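Local structure of transcriptional regulator, HTH_3 family (Vibrio cholerae, 1Y9Q) at residues A[111-116]-A[167-172]; A[120-125]-A[160-165]. The protein probably binds DNA as a two-domain, dimeric transcriptional regulator, joining a helix-turn-helix region to a zinc-containing cupin domain that holds D-methionine. All blocks are in the same frame, centred on the assembly; numbering follows the deposited sequence.

Contact 1: residues A[111-116]-A[167-172]; sequences LLDHHQ and VTEKAV
With chi1 at 63°, the imidazole of His114 sits between its own backbone N and carbonyl carbon, while Glu169, its chain bent at chi2 (-47°), brings its carboxylate alongside the ring. The two side chains run the same way, the carboxylate at the ring's edge and turned almost perpendicular to it; Glu169 OE1 lies 3.2 Å from His114 CD2, a carbon-to-oxygen contact at the rim of the ring. The same OE1 also comes within 3.8 Å of Asp113 OD1, and the two acids, if ionised, would repel one another and might favour protonation of His114, an effect that the facing His114 of the second subunit could oppose. The backbones of the two turns are joined by a bond from His114 N to Glu169 O (3.0 Å). Further on, Leu111 and Ala171 form an antiparallel hydrogen-bonded pair, with Leu111 N to Ala171 O at 2.7 Å and nearly straight (169°), and Ala171 N to Leu111 O at 3.1 Å. Leu112 CD2 rests against CG of the extended Lys170 chain. The Leu111–Ala171 pair joins the end of strand 104-111 to strand 171-178 in the cupin domain, with both residues packing on Ala166 of strand 162-166.

Contact 2: residues A[120-125]-A[160-165]; sequences SPHALG and QPHGYA. With ZN (zinc ion), chain B; MED (D-methionine), chain C.
The zinc ion is gripped from both segments: His122 NE2 binds it at 2.1 Å, His162 NE2 at 2.2 Å and Tyr164 OH at 2.2 Å. D-methionine chelates the metal through its amino N and carboxylate O, and Glu128 completes a set of six ligand atoms. The metal draws the two histidine nitrogens close, His122 NE2 to His162 NE2 being 3.0 Å, a spacing set by coordination to the shared ion.

The imidazoles form an offset edge-to-face pair, planes at 76° and centroids 4.4 Å apart. The CE1 corner of His162 stands over one face of His122, toward the rim of that ring. A chi1 of 61° swings the His162 ring over its own backbone, toward Gln160 O and the zinc, and the nitrogen not bound to the metal is fixed by a bond within the segment: ND1 donates to Gln160 O at 2.9 Å, close to the ring plane. This second-shell carbonyl holds the rotation of the imidazole and leaves NE2 for the metal; it would probably also make His162 a stronger donor to zinc. Tyr164 brings its hydroxyl in so that the zinc lies near the plane of the phenol ring, and the bound carboxylate O sits at the same ring's edge.

Away from the metal, Pro121 packs on the other segment, its CB 3.5 Å from Gln160 N and its CG against Pro161 CD. This is the metal site of a cupin domain, with zinc bound and D-methionine as its chelating ligand. Strand 162-166, between strands 116-119 and 137-141, supplies His162 and Tyr164, the loop after strand 116-119 supplies His122, and helix 53-63 lies against that loop, with Trp57 meeting the His122 ring.

Overall arrangement
The two contacts lie in the cupin domain, their centres about 19 Å apart, and run along the chain as 111-116, 120-125, 160-165 and 167-172, so that contact 2 falls between the segments of contact 1. Strand 162-166, which carries part of contact 2, is followed directly by strand 171-178, and the turn between them belongs to contact 1. The contacts also touch, Gln116 CG packing on Ala165 CB at 3.7 Å. Contact 1 pairs two strands of the five-stranded sheet where the chain crosses to and from the four-stranded one, at an end reaching the second subunit, whereas contact 2 builds the zinc and D-methionine site beside helix 53-63.

Contact 1: residues A[111-116]-A[167-172]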
loop_
_atom_site.group_PDB
_atom_site.type_symbol
_atom_site.label_atom_id
_atom_site.label_comp_id
_atom_site.label_asym_id
_atom_site.label_seq_id
_atom_site.Cartn_x
_atom_site.Cartn_y
_atom_site.Cartn_z
ATOM N N LEU A 111 -14.810 -4.537 10.069
ATOM C CA LEU A 111 -14.569 -4.780 8.659
ATOM C C LEU A 111 -15.647 -5.733 8.154
ATOM O O LEU A 111 -15.960 -6.729 8.812
ATOM C CB LEU A 111 -13.187 -5.406 8.460
ATOM C CG LEU A 111 -11.983 -4.519 8.771
ATOM C CD1 LEU A 111 -10.701 -5.321 8.643
ATOM C CD2 LEU A 111 -11.973 -3.340 7.817
ATOM N N LEU A 112 -16.210 -5.429 6.989
ATOM C CA LEU A 112 -17.266 -6.260 6.417
ATOM C C LEU A 112 -16.932 -6.746 5.013
ATOM O O LEU A 112 -16.033 -6.219 4.353
ATOM C CB LEU A 112 -18.579 -5.480 6.372
ATOM C CG LEU A 112 -19.118 -4.935 7.692
ATOM C CD1 LEU A 112 -20.336 -4.063 7.417
ATOM C CD2 LEU A 112 -19.466 -6.075 8.625
ATOM N N ASP A 113 -17.663 -7.766 4.573
ATOM C CA ASP A 113 -17.485 -8.338 3.247
ATOM C C ASP A 113 -16.003 -8.546 2.942
ATOM O O ASP A 113 -15.519 -8.159 1.879
ATOM C CB ASP A 113 -18.116 -7.410 2.207
ATOM C CG ASP A 113 -18.403 -8.113 0.896
ATOM O OD1 ASP A 113 -19.134 -9.127 0.916
ATOM O OD2 ASP A 113 -17.907 -7.651 -0.154
ATOM N N HIS A 114 -15.300 -9.171 3.884
ATOM C CA HIS A 114 -13.868 -9.441 3.778
ATOM C C HIS A 114 -13.082 -8.287 3.160
ATOM O O HIS A 114 -12.141 -8.489 2.394
ATOM C CB HIS A 114 -13.610 -10.758 3.015
ATOM C CG HIS A 114 -14.081 -10.763 1.592
ATOM N ND1 HIS A 114 -13.422 -10.093 0.583
ATOM C CD2 HIS A 114 -15.120 -11.403 1.001
ATOM C CE1 HIS A 114 -14.032 -10.321 -0.568
ATOM N NE2 HIS A 114 -15.065 -11.113 -0.342
ATOM N N HIS A 115 -13.471 -7.069 3.521
ATOM C CA HIS A 115 -12.815 -5.868 3.022
ATOM C C HIS A 115 -11.330 -5.842 3.385
ATOM O O HIS A 115 -10.928 -6.326 4.447
ATOM C CB HIS A 115 -13.489 -4.623 3.600
ATOM C CG HIS A 115 -12.814 -3.340 3.221
ATOM N ND1 HIS A 115 -12.856 -2.824 1.944
ATOM C CD2 HIS A 115 -12.053 -2.486 3.948
ATOM C CE1 HIS A 115 -12.148 -1.707 1.899
ATOM N NE2 HIS A 115 -11.650 -1.481 3.100
ATOM N N GLN A 116 -10.522 -5.284 2.488
ATOM C CA GLN A 116 -9.091 -5.156 2.721
ATOM C C GLN A 116 -8.772 -3.666 2.680
ATOM O O GLN A 116 -9.135 -2.971 1.732
ATOM C CB GLN A 116 -8.285 -5.890 1.651
ATOM C CG GLN A 116 -6.796 -5.915 1.950
ATOM C CD GLN A 116 -6.011 -6.776 0.987
ATOM O OE1 GLN A 116 -6.378 -7.922 0.718
ATOM N NE2 GLN A 116 -4.915 -6.234 0.469
ATOM N N VAL A 167 -10.555 -11.764 7.154
ATOM C CA VAL A 167 -10.447 -13.037 6.453
ATOM C C VAL A 167 -11.827 -13.688 6.473
ATOM O O VAL A 167 -12.257 -14.289 5.484
ATOM C CB VAL A 167 -9.404 -13.958 7.104
ATOM C CG1 VAL A 167 -9.178 -15.178 6.227
ATOM C CG2 VAL A 167 -8.095 -13.199 7.289
ATOM N N THR A 168 -12.510 -13.584 7.610
ATOM C CA THR A 168 -13.872 -14.084 7.709
ATOM C C THR A 168 -14.642 -12.908 7.122
ATOM O O THR A 168 -14.100 -11.803 7.052
ATOM C CB THR A 168 -14.296 -14.320 9.173
ATOM O OG1 THR A 168 -13.882 -13.210 9.982
ATOM C CG2 THR A 168 -13.668 -15.597 9.706
ATOM N N GLU A 169 -15.882 -13.117 6.694
ATOM C CA GLU A 169 -16.643 -12.017 6.106
ATOM C C GLU A 169 -16.653 -10.783 6.997
ATOM O O GLU A 169 -16.608 -9.652 6.511
ATOM C CB GLU A 169 -18.081 -12.442 5.812
ATOM C CG GLU A 169 -18.207 -13.441 4.679
ATOM C CD GLU A 169 -17.393 -13.046 3.462
ATOM O OE1 GLU A 169 -17.524 -11.893 3.005
ATOM O OE2 GLU A 169 -16.621 -13.892 2.960
ATOM N N LYS A 170 -16.716 -11.004 8.303
ATOM C CA LYS A 170 -16.730 -9.904 9.252
ATOM C C LYS A 170 -15.641 -10.081 10.300
ATOM O O LYS A 170 -15.309 -11.198 10.688
ATOM C CB LYS A 170 -18.095 -9.817 9.939
ATOM C CG LYS A 170 -18.163 -8.790 11.062
ATOM C CD LYS A 170 -19.537 -8.773 11.718
ATOM C CE LYS A 170 -19.594 -7.758 12.847
ATOM N NZ LYS A 170 -20.940 -7.670 13.480
ATOM N N ALA A 171 -15.076 -8.962 10.737
ATOM C CA ALA A 171 -14.039 -8.963 11.756
ATOM C C ALA A 171 -14.105 -7.624 12.463
ATOM O O ALA A 171 -14.322 -6.591 11.830
ATOM C CB ALA A 171 -12.675 -9.158 11.130
ATOM N N VAL A 172 -13.942 -7.655 13.778
ATOM C CA VAL A 172 -13.975 -6.448 14.585
ATOM C C VAL A 172 -12.707 -6.441 15.418
ATOM O O VAL A 172 -12.320 -7.472 15.970
ATOM C CB VAL A 172 -15.191 -6.436 15.530
ATOM C CG1 VAL A 172 -15.205 -5.146 16.345
ATOM C CG2 VAL A 172 -16.480 -6.572 14.725
#

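Contact 2: residues A[120-125]-A[160-165]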
loop_
_atom_site.group_PDB
_atom_site.type_symbol
_atom_site.label_atom_id
_atom_site.label_comp_id
_atom_site.label_asym_id
_atom_site.label_seq_id
_atom_site.Cartn_x
_atom_site.Cartn_y
_atom_site.Cartn_z
ATOM N N SER A 120 -1.217 4.217 3.838
ATOM C CA SER A 120 0.072 4.830 3.539
ATOM C C SER A 120 0.751 4.940 4.898
ATOM O O SER A 120 0.099 4.817 5.931
ATOM C CB SER A 120 -0.110 6.237 2.957
ATOM O OG SER A 120 -0.771 6.211 1.707
ATOM N N PRO A 121 2.067 5.169 4.922
ATOM C CA PRO A 121 2.724 5.278 6.225
ATOM C C PRO A 121 2.111 6.405 7.050
ATOM O O PRO A 121 1.727 7.437 6.498
ATOM C CB PRO A 121 4.170 5.594 5.853
ATOM C CG PRO A 121 4.333 4.925 4.513
ATOM C CD PRO A 121 3.043 5.300 3.826
ATOM N N HIS A 122 1.987 6.204 8.357
ATOM C CA HIS A 122 1.489 7.277 9.208
ATOM C C HIS A 122 2.756 8.057 9.543
ATOM O O HIS A 122 3.841 7.688 9.081
ATOM C CB HIS A 122 0.822 6.726 10.469
ATOM C CG HIS A 122 -0.425 5.940 10.191
ATOM N ND1 HIS A 122 -1.290 6.261 9.165
ATOM C CD2 HIS A 122 -0.960 4.864 10.812
ATOM C CE1 HIS A 122 -2.303 5.413 9.167
ATOM N NE2 HIS A 122 -2.128 4.557 10.157
ATOM N N ALA A 123 2.636 9.123 10.329
ATOM C CA ALA A 123 3.799 9.942 10.672
ATOM C C ALA A 123 4.894 9.146 11.371
ATOM O O ALA A 123 4.627 8.132 12.021
ATOM C CB ALA A 123 3.371 11.124 11.542
ATOM N N LEU A 124 6.129 9.624 11.240
ATOM C CA LEU A 124 7.290 8.971 11.838
ATOM C C LEU A 124 7.084 8.650 13.312
ATOM O O LEU A 124 6.663 9.498 14.090
ATOM C CB LEU A 124 8.528 9.863 11.684
ATOM C CG LEU A 124 9.849 9.336 12.251
ATOM C CD1 LEU A 124 10.303 8.107 11.468
ATOM C CD2 LEU A 124 10.900 10.430 12.171
ATOM N N GLY A 125 7.375 7.412 13.690
ATOM C CA GLY A 125 7.242 7.021 15.080
ATOM C C GLY A 125 5.849 6.646 15.552
ATOM O O GLY A 125 5.691 6.236 16.699
ATOM N N GLN A 160 5.039 3.005 8.017
ATOM C CA GLN A 160 5.437 2.181 6.882
ATOM C C GLN A 160 4.155 1.712 6.219
ATOM O O GLN A 160 3.081 1.777 6.825
ATOM C CB GLN A 160 6.223 0.953 7.351
ATOM C CG GLN A 160 5.402 -0.012 8.209
ATOM C CD GLN A 160 6.151 -1.292 8.518
ATOM O OE1 GLN A 160 6.589 -1.996 7.609
ATOM N NE2 GLN A 160 6.302 -1.604 9.805
ATOM N N PRO A 161 4.240 1.244 4.964
ATOM C CA PRO A 161 3.018 0.775 4.311
ATOM C C PRO A 161 2.453 -0.345 5.171
ATOM O O PRO A 161 3.189 -1.236 5.600
ATOM C CB PRO A 161 3.524 0.264 2.960
ATOM C CG PRO A 161 4.687 1.169 2.684
ATOM C CD PRO A 161 5.380 1.205 4.031
ATOM N N HIS A 162 1.161 -0.282 5.454
ATOM C CA HIS A 162 0.526 -1.319 6.259
ATOM C C HIS A 162 -0.903 -1.514 5.802
ATOM O O HIS A 162 -1.354 -0.855 4.868
ATOM C CB HIS A 162 0.578 -0.980 7.766
ATOM C CG HIS A 162 -0.121 0.291 8.148
ATOM N ND1 HIS A 162 0.375 1.539 7.844
ATOM C CD2 HIS A 162 -1.258 0.503 8.861
ATOM C CE1 HIS A 162 -0.421 2.466 8.352
ATOM N NE2 HIS A 162 -1.419 1.861 8.973
ATOM N N GLY A 163 -1.613 -2.433 6.442
ATOM C CA GLY A 163 -2.986 -2.668 6.042
ATOM C C GLY A 163 -3.717 -3.623 6.955
ATOM O O GLY A 163 -3.111 -4.250 7.825
ATOM N N TYR A 164 -5.026 -3.728 6.751
ATOM C CA TYR A 164 -5.875 -4.600 7.553
ATOM C C TYR A 164 -6.837 -5.317 6.623
ATOM O O TYR A 164 -7.319 -4.729 5.661
ATOM C CB TYR A 164 -6.687 -3.780 8.550
ATOM C CG TYR A 164 -5.938 -2.604 9.121
ATOM C CD1 TYR A 164 -5.771 -1.434 8.381
ATOM C CD2 TYR A 164 -5.374 -2.668 10.392
ATOM C CE1 TYR A 164 -5.060 -0.354 8.893
ATOM C CE2 TYR A 164 -4.660 -1.595 10.914
ATOM C CZ TYR A 164 -4.507 -0.445 10.158
ATOM O OH TYR A 164 -3.796 0.606 10.671
ATOM N N ALA A 165 -7.121 -6.581 6.913
ATOM C CA ALA A 165 -8.043 -7.338 6.083
ATOM C C ALA A 165 -8.834 -8.351 6.896
ATOM O O ALA A 165 -8.286 -9.049 7.749
ATOM C CB ALA A 165 -7.279 -8.049 4.970
HETATM ZN ZN ZN B . -3.001 2.641 10.352
HETATM N N MED C . -4.713 3.356 11.575
HETATM C CA MED C . -5.910 3.528 10.701
HETATM C C MED C . -5.556 3.269 9.231
HETATM O O MED C . -4.415 2.959 8.861
HETATM C CB MED C . -7.030 2.581 11.191
HETATM C CG MED C . -8.373 2.570 10.491
HETATM S SD MED C . -9.127 4.185 10.852
HETATM C CE MED C . -9.350 4.135 12.575
HETATM O OXT MED C . -6.431 3.376 8.373
#